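PDB 1O4S: aspartate aminotransferase from Thermotoga maritima, which catalyses the reversible transfer of an amino group from L-aspartate to 2-oxoglutarate, giving oxaloacetate and L-glutamate, with pyridoxal 5'-phosphate as cofactor. Local coordinates for residues B[44-49]-B[348-353]; B[166-171]-B[200-205]; B[211-216]-B[239-244]. All coordinates share one frame; numbering follows the deposited sequence.

After two N-terminal helices the chain forms strand 44-45, which finds its partner only some 300 residues later, when strand 350-354 pairs with it. That pairing, contact 1, closes a long loop in which contacts 2 and 3 are nested. Within the loop, contact 2 packs helix 164-170 against helix 193-206; the chain then runs into strand 209-213, which contact 3 pairs with strand 238-243 in the seven-stranded sheet. Contacts 2 and 3 follow in series. Contact 1 belongs to a separate four-stranded sheet, yet touches contact 3 by packing near the cofactor, Gly-49 O lying 4.2 Å from Tyr-216 OH, whereas contact 2 lies on the far side of the chain's centre from contact 1.

Contact 1. Residues B[44-49]-B[348-353]; sequences INLTAG and KKVALV
Thr-47 lays its methyl over the backbone of Ala-351, CG2 standing 3.4 Å from Ala-351 O, while Thr-47 CB meets Val-353 CG2 at 3.5 Å. With OG1 between the backbone N and the carbonyl carbon (chi1 64°), CG2 is left anti to the carbonyl carbon and faces the partner strand. Asn-45 OD1 accepts from Thr-47 N at 3.0 Å, in the carbonyl plane, which makes an Asx turn and holds the amide beside the Ala-351 methyl, Asn-45 CG 4.0 Å from Ala-351 CB. Thr-47 OG1 donates to the same oxygen in a very short bond whose exact length is doubtful. Ile-44 and Val-350 direct their side chains to the other face. There the Leu-46 and Val-350 side chains cross obliquely, CD1 3.9 Å from Val-350 CG1, and Leu-352 reaches Leu-46 CB with CD2. The backbones run parallel: Ile-44 N donates to Lys-349 O, Ala-351 N to Ile-44 O with an N-H...O angle of 168°, and Leu-46 N to Ala-351 O. Leu-46 already lies past the strand, and the chain then turns off toward Gly-49, which by similarity binds L-aspartate. Val-353 also packs on Arg-365, a second residue assigned to that substrate by similarity, so the pairing lies beside the probable substrate site. Strand 44-45 is an edge strand of a mixed four-stranded sheet within this chain, with 350-354 between it and 363-367. Helix 372-386 covers Ile-44 and Leu-46, whereas helix 337-348 packs against Val-350, Ala-351 and Leu-352.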
loop_
_atom_site.group_PDB
_atom_site.type_symbol
_atom_site.label_atom_id
_atom_site.label_comp_id
_atom_site.label_asym_id
_atom_site.label_seq_id
_atom_site.Cartn_x
_atom_site.Cartn_y
_atom_site.Cartn_z
ATOM N N ILE B 44 -21.711 -7.121 -22.862
ATOM C CA ILE B 44 -21.823 -7.902 -21.646
ATOM C C ILE B 44 -20.399 -8.281 -21.232
ATOM O O ILE B 44 -19.704 -9.013 -21.923
ATOM C CB ILE B 44 -22.739 -9.141 -21.830
ATOM C CG1 ILE B 44 -24.107 -8.734 -22.407
ATOM C CG2 ILE B 44 -22.933 -9.859 -20.494
ATOM C CD1 ILE B 44 -24.855 -9.882 -23.063
ATOM N N ASN B 45 -19.977 -7.765 -20.091
ATOM C CA ASN B 45 -18.597 -7.854 -19.656
ATOM C C ASN B 45 -18.497 -8.903 -18.581
ATOM O O ASN B 45 -18.868 -8.663 -17.449
ATOM C CB ASN B 45 -18.095 -6.497 -19.118
ATOM C CG ASN B 45 -16.559 -6.462 -18.949
ATOM O OD1 ASN B 45 -15.968 -7.389 -18.398
ATOM N ND2 ASN B 45 -15.918 -5.404 -19.469
ATOM N N LEU B 46 -17.967 -10.053 -18.952
ATOM C CA LEU B 46 -17.785 -11.167 -18.047
ATOM C C LEU B 46 -16.326 -11.366 -17.638
ATOM O O LEU B 46 -15.872 -12.507 -17.467
ATOM C CB LEU B 46 -18.319 -12.418 -18.726
ATOM C CG LEU B 46 -19.749 -12.201 -19.198
ATOM C CD1 LEU B 46 -20.235 -13.451 -19.876
ATOM C CD2 LEU B 46 -20.659 -11.770 -18.028
ATOM N N THR B 47 -15.609 -10.263 -17.452
ATOM C CA THR B 47 -14.206 -10.311 -17.010
ATOM C C THR B 47 -13.981 -9.933 -15.555
ATOM O O THR B 47 -12.854 -10.022 -15.088
ATOM C CB THR B 47 -13.309 -9.373 -17.858
ATOM O OG1 THR B 47 -13.694 -7.996 -17.688
ATOM C CG2 THR B 47 -13.441 -9.674 -19.366
ATOM N N ALA B 48 -15.027 -9.505 -14.840
ATOM C CA ALA B 48 -14.841 -8.940 -13.510
ATOM C C ALA B 48 -14.124 -9.875 -12.551
ATOM O O ALA B 48 -14.373 -11.078 -12.532
ATOM C CB ALA B 48 -16.181 -8.469 -12.906
ATOM N N GLY B 49 -13.213 -9.293 -11.780
ATOM C CA GLY B 49 -12.626 -9.941 -10.630
ATOM C C GLY B 49 -13.225 -9.543 -9.291
ATOM O O GLY B 49 -12.566 -9.736 -8.252
ATOM N N LYS B 348 -19.695 -10.148 -31.014
ATOM C CA LYS B 348 -20.806 -10.467 -30.112
ATOM C C LYS B 348 -20.899 -9.528 -28.917
ATOM O O LYS B 348 -21.878 -9.581 -28.188
ATOM C CB LYS B 348 -20.705 -11.917 -29.588
ATOM C CG LYS B 348 -20.902 -13.030 -30.634
ATOM C CD LYS B 348 -22.186 -12.880 -31.448
ATOM C CE LYS B 348 -22.316 -13.995 -32.441
ATOM N NZ LYS B 348 -23.636 -13.966 -33.109
ATOM N N LYS B 349 -19.898 -8.660 -28.744
ATOM C CA LYS B 349 -19.827 -7.713 -27.630
ATOM C C LYS B 349 -19.987 -8.436 -26.286
ATOM O O LYS B 349 -20.696 -7.957 -25.370
ATOM C CB LYS B 349 -20.819 -6.551 -27.786
ATOM C CG LYS B 349 -21.198 -6.182 -29.229
ATOM C CD LYS B 349 -20.147 -5.389 -29.955
ATOM C CE LYS B 349 -20.658 -4.927 -31.318
ATOM N NZ LYS B 349 -20.474 -5.918 -32.428
ATOM N N VAL B 350 -19.308 -9.584 -26.186
ATOM C CA VAL B 350 -19.068 -10.267 -24.917
ATOM C C VAL B 350 -17.582 -10.268 -24.617
ATOM O O VAL B 350 -16.758 -10.667 -25.455
ATOM C CB VAL B 350 -19.579 -11.731 -24.918
ATOM C CG1 VAL B 350 -19.342 -12.377 -23.542
ATOM C CG2 VAL B 350 -21.042 -11.782 -25.320
ATOM N N ALA B 351 -17.256 -9.830 -23.407
ATOM C CA ALA B 351 -15.888 -9.763 -22.919
ATOM C C ALA B 351 -15.503 -10.918 -21.972
ATOM O O ALA B 351 -16.069 -11.085 -20.893
ATOM C CB ALA B 351 -15.639 -8.426 -22.264
ATOM N N LEU B 352 -14.511 -11.703 -22.412
ATOM C CA LEU B 352 -13.858 -12.728 -21.598
ATOM C C LEU B 352 -12.349 -12.454 -21.492
ATOM O O LEU B 352 -11.797 -11.599 -22.183
ATOM C CB LEU B 352 -14.112 -14.122 -22.166
ATOM C CG LEU B 352 -15.565 -14.514 -22.481
ATOM C CD1 LEU B 352 -15.665 -15.782 -23.311
ATOM C CD2 LEU B 352 -16.351 -14.679 -21.230
ATOM N N VAL B 353 -11.697 -13.174 -20.597
ATOM C CA VAL B 353 -10.283 -12.992 -20.362
ATOM C C VAL B 353 -9.511 -14.168 -20.987
ATOM O O VAL B 353 -9.773 -15.300 -20.663
ATOM C CB VAL B 353 -9.976 -12.937 -18.873
ATOM C CG1 VAL B 353 -8.509 -12.610 -18.663
ATOM C CG2 VAL B 353 -10.878 -11.897 -18.168
#

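Contact 2. Residues B[166-171]-B[200-205]; sequences EVEGLL and VRLAKK
Leu-202 projects from helix 193-206 toward helix 164-170 and meets three residues of 166-171, chiefly Glu-168. Its CD2 lies against the aliphatic and carboxylate carbons of that glutamate, 3.5 Å from both Glu-168 CG and Glu-168 CD, the two side chains crossing at a slant. The other branch, CD1, leans to Val-167 CG1 at 4.0 Å, and CD2 also meets Leu-171 CD1 at 4.1 Å. One leucine thus touches two side chains of the facing helix and one just beyond its end. Glu-168 reaches across because CG is anti to its backbone N (chi1 -172°) and the chain stays extended beyond it, which carries the carboxylate over the leucine methyl toward the more exposed side. There Lys-205 comes in at about a right angle, its CE 3.4 Å from Glu-168 OE1. The lysine bends at its last torsion (chi4 90°), and NZ remains 4.1 Å from Glu-168 OE1, too far for a salt bridge, although the opposite charges should still attract weakly. Were Glu-168 an alanine, Leu-202 CD2 would probably lose the cover of CG and the carboxylate, and Lys-205 its nearby negative charge. Phe-208 packs on both Leu-171 and Leu-202 and extends the apolar cluster, while Arg-206 touches Glu-168. The helix axes, 11.3 Å apart and 18° from parallel, are bridged by side chains alone, without hydrogen bonds. Such near-parallel packing of helices that lead into neighbouring parallel strands, here 175-180 and 209-213, is characteristic of the alpha/beta large domain of this aminotransferase family.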
loop_
_atom_site.group_PDB
_atom_site.type_symbol
_atom_site.label_atom_id
_atom_site.label_comp_id
_atom_site.label_asym_id
_atom_site.label_seq_id
_atom_site.Cartn_x
_atom_site.Cartn_y
_atom_site.Cartn_z
ATOM N N GLU B 166 5.094 -34.606 -7.955
ATOM C CA GLU B 166 5.814 -33.683 -8.853
ATOM C C GLU B 166 6.333 -32.426 -8.170
ATOM O O GLU B 166 7.290 -31.820 -8.644
ATOM C CB GLU B 166 4.890 -33.319 -10.036
ATOM C CG GLU B 166 5.177 -32.039 -10.833
ATOM C CD GLU B 166 4.333 -31.952 -12.117
ATOM O OE1 GLU B 166 4.203 -32.994 -12.812
ATOM O OE2 GLU B 166 3.801 -30.863 -12.449
ATOM N N VAL B 167 5.699 -32.022 -7.072
ATOM C CA VAL B 167 6.138 -30.853 -6.313
ATOM C C VAL B 167 7.418 -31.163 -5.534
ATOM O O VAL B 167 8.343 -30.344 -5.506
ATOM C CB VAL B 167 5.038 -30.324 -5.344
ATOM C CG1 VAL B 167 5.607 -29.333 -4.329
ATOM C CG2 VAL B 167 3.896 -29.669 -6.132
ATOM N N GLU B 168 7.472 -32.333 -4.902
ATOM C CA GLU B 168 8.659 -32.725 -4.150
ATOM C C GLU B 168 9.830 -32.879 -5.104
ATOM O O GLU B 168 10.972 -32.559 -4.759
ATOM C CB GLU B 168 8.448 -34.035 -3.390
ATOM C CG GLU B 168 9.613 -34.331 -2.450
ATOM C CD GLU B 168 9.411 -35.549 -1.568
ATOM O OE1 GLU B 168 10.334 -35.836 -0.767
ATOM O OE2 GLU B 168 8.354 -36.209 -1.671
ATOM N N GLY B 169 9.515 -33.373 -6.303
ATOM C CA GLY B 169 10.487 -33.592 -7.353
ATOM C C GLY B 169 11.210 -32.327 -7.743
ATOM O O GLY B 169 12.381 -32.397 -8.117
ATOM N N LEU B 170 10.517 -31.185 -7.640
ATOM C CA LEU B 170 11.059 -29.868 -8.032
ATOM C C LEU B 170 11.732 -29.084 -6.923
ATOM O O LEU B 170 12.380 -28.095 -7.209
ATOM C CB LEU B 170 9.958 -28.958 -8.610
ATOM C CG LEU B 170 9.227 -29.413 -9.878
ATOM C CD1 LEU B 170 8.223 -28.343 -10.291
ATOM C CD2 LEU B 170 10.202 -29.743 -11.033
ATOM N N LEU B 171 11.561 -29.487 -5.670
ATOM C CA LEU B 171 12.149 -28.738 -4.561
ATOM C C LEU B 171 13.671 -28.678 -4.685
ATOM O O LEU B 171 14.342 -29.698 -4.925
ATOM C CB LEU B 171 11.792 -29.369 -3.213
ATOM C CG LEU B 171 10.333 -29.316 -2.776
ATOM C CD1 LEU B 171 10.099 -30.300 -1.670
ATOM C CD2 LEU B 171 9.957 -27.911 -2.328
ATOM N N VAL B 200 1.761 -30.018 3.640
ATOM C CA VAL B 200 2.117 -29.654 5.007
ATOM C C VAL B 200 3.215 -30.589 5.574
ATOM O O VAL B 200 4.055 -30.148 6.354
ATOM C CB VAL B 200 0.851 -29.692 5.922
ATOM C CG1 VAL B 200 1.220 -29.808 7.415
ATOM C CG2 VAL B 200 -0.004 -28.513 5.679
ATOM N N ARG B 201 3.198 -31.865 5.179
ATOM C CA ARG B 201 4.267 -32.797 5.523
ATOM C C ARG B 201 5.558 -32.381 4.840
ATOM O O ARG B 201 6.596 -32.294 5.484
ATOM C CB ARG B 201 3.926 -34.248 5.119
ATOM C CG ARG B 201 3.036 -34.994 6.091
ATOM C CD ARG B 201 2.960 -36.531 5.842
ATOM N NE ARG B 201 2.194 -36.888 4.634
ATOM C CZ ARG B 201 0.849 -36.937 4.552
ATOM N NH1 ARG B 201 0.081 -36.657 5.614
ATOM N NH2 ARG B 201 0.264 -37.263 3.392
ATOM N N LEU B 202 5.488 -32.146 3.535
ATOM C CA LEU B 202 6.651 -31.695 2.758
ATOM C C LEU B 202 7.310 -30.438 3.312
ATOM O O LEU B 202 8.531 -30.328 3.254
ATOM C CB LEU B 202 6.272 -31.370 1.314
ATOM C CG LEU B 202 6.373 -32.406 0.207
ATOM C CD1 LEU B 202 6.150 -31.692 -1.136
ATOM C CD2 LEU B 202 7.728 -33.123 0.231
ATOM N N ALA B 203 6.503 -29.501 3.815
ATOM C CA ALA B 203 6.997 -28.226 4.332
ATOM C C ALA B 203 7.826 -28.380 5.616
ATOM O O ALA B 203 8.810 -27.667 5.812
ATOM C CB ALA B 203 5.823 -27.248 4.561
ATOM N N LYS B 204 7.395 -29.279 6.499
ATOM C CA LYS B 204 8.126 -29.612 7.737
ATOM C C LYS B 204 9.480 -30.274 7.406
ATOM O O LYS B 204 10.531 -29.851 7.897
ATOM C CB LYS B 204 7.262 -30.535 8.633
ATOM C CG LYS B 204 8.005 -31.239 9.811
ATOM C CD LYS B 204 7.579 -30.766 11.226
ATOM C CE LYS B 204 6.471 -31.641 11.862
ATOM N NZ LYS B 204 6.996 -32.944 12.400
ATOM N N LYS B 205 9.412 -31.286 6.544
ATOM C CA LYS B 205 10.557 -32.086 6.070
ATOM C C LYS B 205 11.607 -31.283 5.292
ATOM O O LYS B 205 12.795 -31.327 5.608
ATOM C CB LYS B 205 9.992 -33.206 5.178
ATOM C CG LYS B 205 10.959 -34.144 4.468
ATOM C CD LYS B 205 10.134 -35.332 3.916
ATOM C CE LYS B 205 10.712 -35.968 2.644
ATOM N NZ LYS B 205 11.662 -37.062 2.927
#

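Contact 3. Residues B[211-216]-B[239-244]; sequences ISDEVY and VYINGF. With PLP (pyridoxal-5'-phosphate), chain M.
Backbone bonds first join the parallel strands: Ser-212 N donates to Val-239 O at 2.9 Å, Ile-241 N to Ser-212 O, and Glu-214 N to Ile-241 O. Apolar contacts line one face, where Ile-211 lies alongside its neighbours, CG1 against Val-239 CB and CG2 against Ile-241 CD1, each at 4.0 Å. Polar contacts gather on the Ser-212 and Tyr-240 face. Glu-214 OE1 approaches the Tyr-240 ring edge in its plane, 3.3 Å from CE1, with carboxylate and ring 86° apart. A water bridges Glu-214 OE1 and Tyr-240 OH, while Glu-214 OE2 accepts from Ser-212 OG through its anti lone pair; Ser-227 and the Ile-228 amide also bind this carboxylate. Further along the chains, a second water donates to Val-215 O and Gly-243 O. Cofactor contacts follow where strand 209-213 ends. Asp-213 OD2 comes within 2.6 Å of PLP N1, CG being anti to the backbone N (chi1 -179°); the same oxygen is hydrogen-bonded to Tyr-138 OH. Val-215 CG2 packs 3.6 Å from PLP C6, and Tyr-216 OH shares a very short hydrogen bond of 2.5 Å with PLP O3. An aspartate at a strand end beside the pyridine nitrogen is characteristic of this aminotransferase fold. The strands, joined through helix 228-231 in a beta-alpha-beta unit, are flanked by strand 175-180 beside Ile-211 and strand 256-259 beside Tyr-240, with helix 109-121 packed over Ile-211, Asp-213 and Ile-241.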
loop_
_atom_site.group_PDB
_atom_site.type_symbol
_atom_site.label_atom_id
_atom_site.label_comp_id
_atom_site.label_asym_id
_atom_site.label_seq_id
_atom_site.Cartn_x
_atom_site.Cartn_y
_atom_site.Cartn_z
ATOM N N ILE B 211 2.270 -20.603 1.647
ATOM C CA ILE B 211 1.495 -19.377 1.566
ATOM C C ILE B 211 0.168 -19.724 0.915
ATOM O O ILE B 211 0.131 -20.173 -0.226
ATOM C CB ILE B 211 2.227 -18.323 0.746
ATOM C CG1 ILE B 211 3.615 -18.024 1.350
ATOM C CG2 ILE B 211 1.372 -17.073 0.662
ATOM C CD1 ILE B 211 4.502 -17.173 0.460
ATOM N N SER B 212 -0.923 -19.510 1.646
ATOM C CA SER B 212 -2.248 -19.924 1.204
ATOM C C SER B 212 -3.199 -18.755 1.068
ATOM O O SER B 212 -3.552 -18.127 2.056
ATOM C CB SER B 212 -2.852 -20.951 2.159
ATOM O OG SER B 212 -3.975 -21.522 1.536
ATOM N N ASP B 213 -3.593 -18.490 -0.170
ATOM C CA ASP B 213 -4.477 -17.400 -0.530
ATOM C C ASP B 213 -5.885 -17.953 -0.616
ATOM O O ASP B 213 -6.292 -18.506 -1.652
ATOM C CB ASP B 213 -4.039 -16.841 -1.882
ATOM C CG ASP B 213 -4.895 -15.673 -2.358
ATOM O OD1 ASP B 213 -5.928 -15.344 -1.700
ATOM O OD2 ASP B 213 -4.593 -15.050 -3.415
ATOM N N GLU B 214 -6.644 -17.738 0.455
ATOM C CA GLU B 214 -7.969 -18.309 0.619
ATOM C C GLU B 214 -9.097 -17.264 0.556
ATOM O O GLU B 214 -10.118 -17.388 1.213
ATOM C CB GLU B 214 -7.973 -19.146 1.922
ATOM C CG GLU B 214 -7.219 -20.480 1.742
ATOM C CD GLU B 214 -7.173 -21.403 2.967
ATOM O OE1 GLU B 214 -8.170 -21.505 3.754
ATOM O OE2 GLU B 214 -6.115 -22.080 3.130
ATOM N N VAL B 215 -8.912 -16.239 -0.258
ATOM C CA VAL B 215 -9.849 -15.118 -0.295
ATOM C C VAL B 215 -11.252 -15.491 -0.782
ATOM O O VAL B 215 -12.212 -14.759 -0.512
ATOM C CB VAL B 215 -9.394 -13.938 -1.167
ATOM C CG1 VAL B 215 -8.386 -13.150 -0.462
ATOM C CG2 VAL B 215 -8.918 -14.389 -2.549
ATOM N N TYR B 216 -11.356 -16.623 -1.493
ATOM C CA TYR B 216 -12.629 -17.083 -2.055
ATOM C C TYR B 216 -13.237 -18.167 -1.207
ATOM O O TYR B 216 -14.181 -18.794 -1.625
ATOM C CB TYR B 216 -12.430 -17.588 -3.485
ATOM C CG TYR B 216 -12.054 -16.511 -4.469
ATOM C CD1 TYR B 216 -13.009 -15.641 -4.961
ATOM C CD2 TYR B 216 -10.764 -16.384 -4.940
ATOM C CE1 TYR B 216 -12.691 -14.679 -5.875
ATOM C CE2 TYR B 216 -10.429 -15.398 -5.865
ATOM C CZ TYR B 216 -11.403 -14.548 -6.317
ATOM O OH TYR B 216 -11.118 -13.564 -7.217
ATOM N N VAL B 239 1.618 -19.338 6.080
ATOM C CA VAL B 239 1.207 -17.946 5.930
ATOM C C VAL B 239 -0.211 -17.985 5.366
ATOM O O VAL B 239 -0.417 -18.417 4.241
ATOM C CB VAL B 239 2.156 -17.135 4.985
ATOM C CG1 VAL B 239 1.681 -15.719 4.811
ATOM C CG2 VAL B 239 3.593 -17.145 5.522
ATOM N N TYR B 240 -1.176 -17.542 6.149
ATOM C CA TYR B 240 -2.557 -17.600 5.759
ATOM C C TYR B 240 -3.008 -16.217 5.303
ATOM O O TYR B 240 -2.788 -15.231 5.993
ATOM C CB TYR B 240 -3.384 -18.116 6.936
ATOM C CG TYR B 240 -4.869 -18.135 6.710
ATOM C CD1 TYR B 240 -5.481 -19.193 6.019
ATOM C CD2 TYR B 240 -5.685 -17.076 7.195
ATOM C CE1 TYR B 240 -6.887 -19.200 5.812
ATOM C CE2 TYR B 240 -7.065 -17.081 7.006
ATOM C CZ TYR B 240 -7.667 -18.136 6.308
ATOM O OH TYR B 240 -9.027 -18.144 6.150
ATOM N N ILE B 241 -3.620 -16.162 4.121
ATOM C CA ILE B 241 -4.082 -14.915 3.539
ATOM C C ILE B 241 -5.564 -14.951 3.202
ATOM O O ILE B 241 -6.050 -15.874 2.529
ATOM C CB ILE B 241 -3.218 -14.537 2.311
ATOM C CG1 ILE B 241 -1.808 -14.252 2.825
ATOM C CG2 ILE B 241 -3.825 -13.351 1.559
ATOM C CD1 ILE B 241 -0.837 -13.952 1.842
ATOM N N ASN B 242 -6.272 -13.920 3.672
ATOM C CA ASN B 242 -7.697 -13.741 3.416
ATOM C C ASN B 242 -8.031 -12.240 3.497
ATOM O O ASN B 242 -7.140 -11.401 3.620
ATOM C CB ASN B 242 -8.503 -14.622 4.386
ATOM C CG ASN B 242 -9.855 -15.102 3.816
ATOM O OD1 ASN B 242 -10.465 -14.445 2.980
ATOM N ND2 ASN B 242 -10.334 -16.242 4.318
ATOM N N GLY B 243 -9.304 -11.897 3.354
ATOM C CA GLY B 243 -9.765 -10.530 3.497
ATOM C C GLY B 243 -11.238 -10.414 3.170
ATOM O O GLY B 243 -11.937 -11.428 3.087
ATOM N N PHE B 244 -11.695 -9.182 2.956
ATOM C CA PHE B 244 -13.128 -8.887 2.894
ATOM C C PHE B 244 -13.622 -8.641 1.497
ATOM O O PHE B 244 -14.831 -8.497 1.263
ATOM C CB PHE B 244 -13.429 -7.675 3.793
ATOM C CG PHE B 244 -13.163 -7.952 5.215
ATOM C CD1 PHE B 244 -11.860 -7.856 5.711
ATOM C CD2 PHE B 244 -14.182 -8.415 6.050
ATOM C CE1 PHE B 244 -11.582 -8.149 7.032
ATOM C CE2 PHE B 244 -13.918 -8.729 7.382
ATOM C CZ PHE B 244 -12.617 -8.600 7.875
HETATM N N1 PLP M . -6.073 -13.494 -4.801
HETATM C C2 PLP M . -6.901 -13.768 -5.872
HETATM C C2A PLP M . -6.576 -15.015 -6.641
HETATM C C3 PLP M . -7.949 -12.902 -6.222
HETATM O O3 PLP M . -8.678 -13.167 -7.171
HETATM C C4 PLP M . -8.207 -11.763 -5.443
HETATM C C4A PLP M . -9.376 -10.823 -5.811
HETATM C C5 PLP M . -7.344 -11.539 -4.342
HETATM C C6 PLP M . -6.293 -12.405 -4.050
HETATM C C5A PLP M . -7.432 -10.382 -3.369
HETATM O O4P PLP M . -7.684 -9.038 -3.742
HETATM P P PLP M . -7.852 -7.873 -2.657
HETATM O O1P PLP M . -8.926 -7.066 -3.287
HETATM O O2P PLP M . -8.193 -8.446 -1.345
HETATM O O3P PLP M . -6.517 -7.245 -2.765
HETATM O O HOH W 1 -10.208 -20.306 5.002
HETATM O O HOH W 2 -12.576 -12.385 0.678
#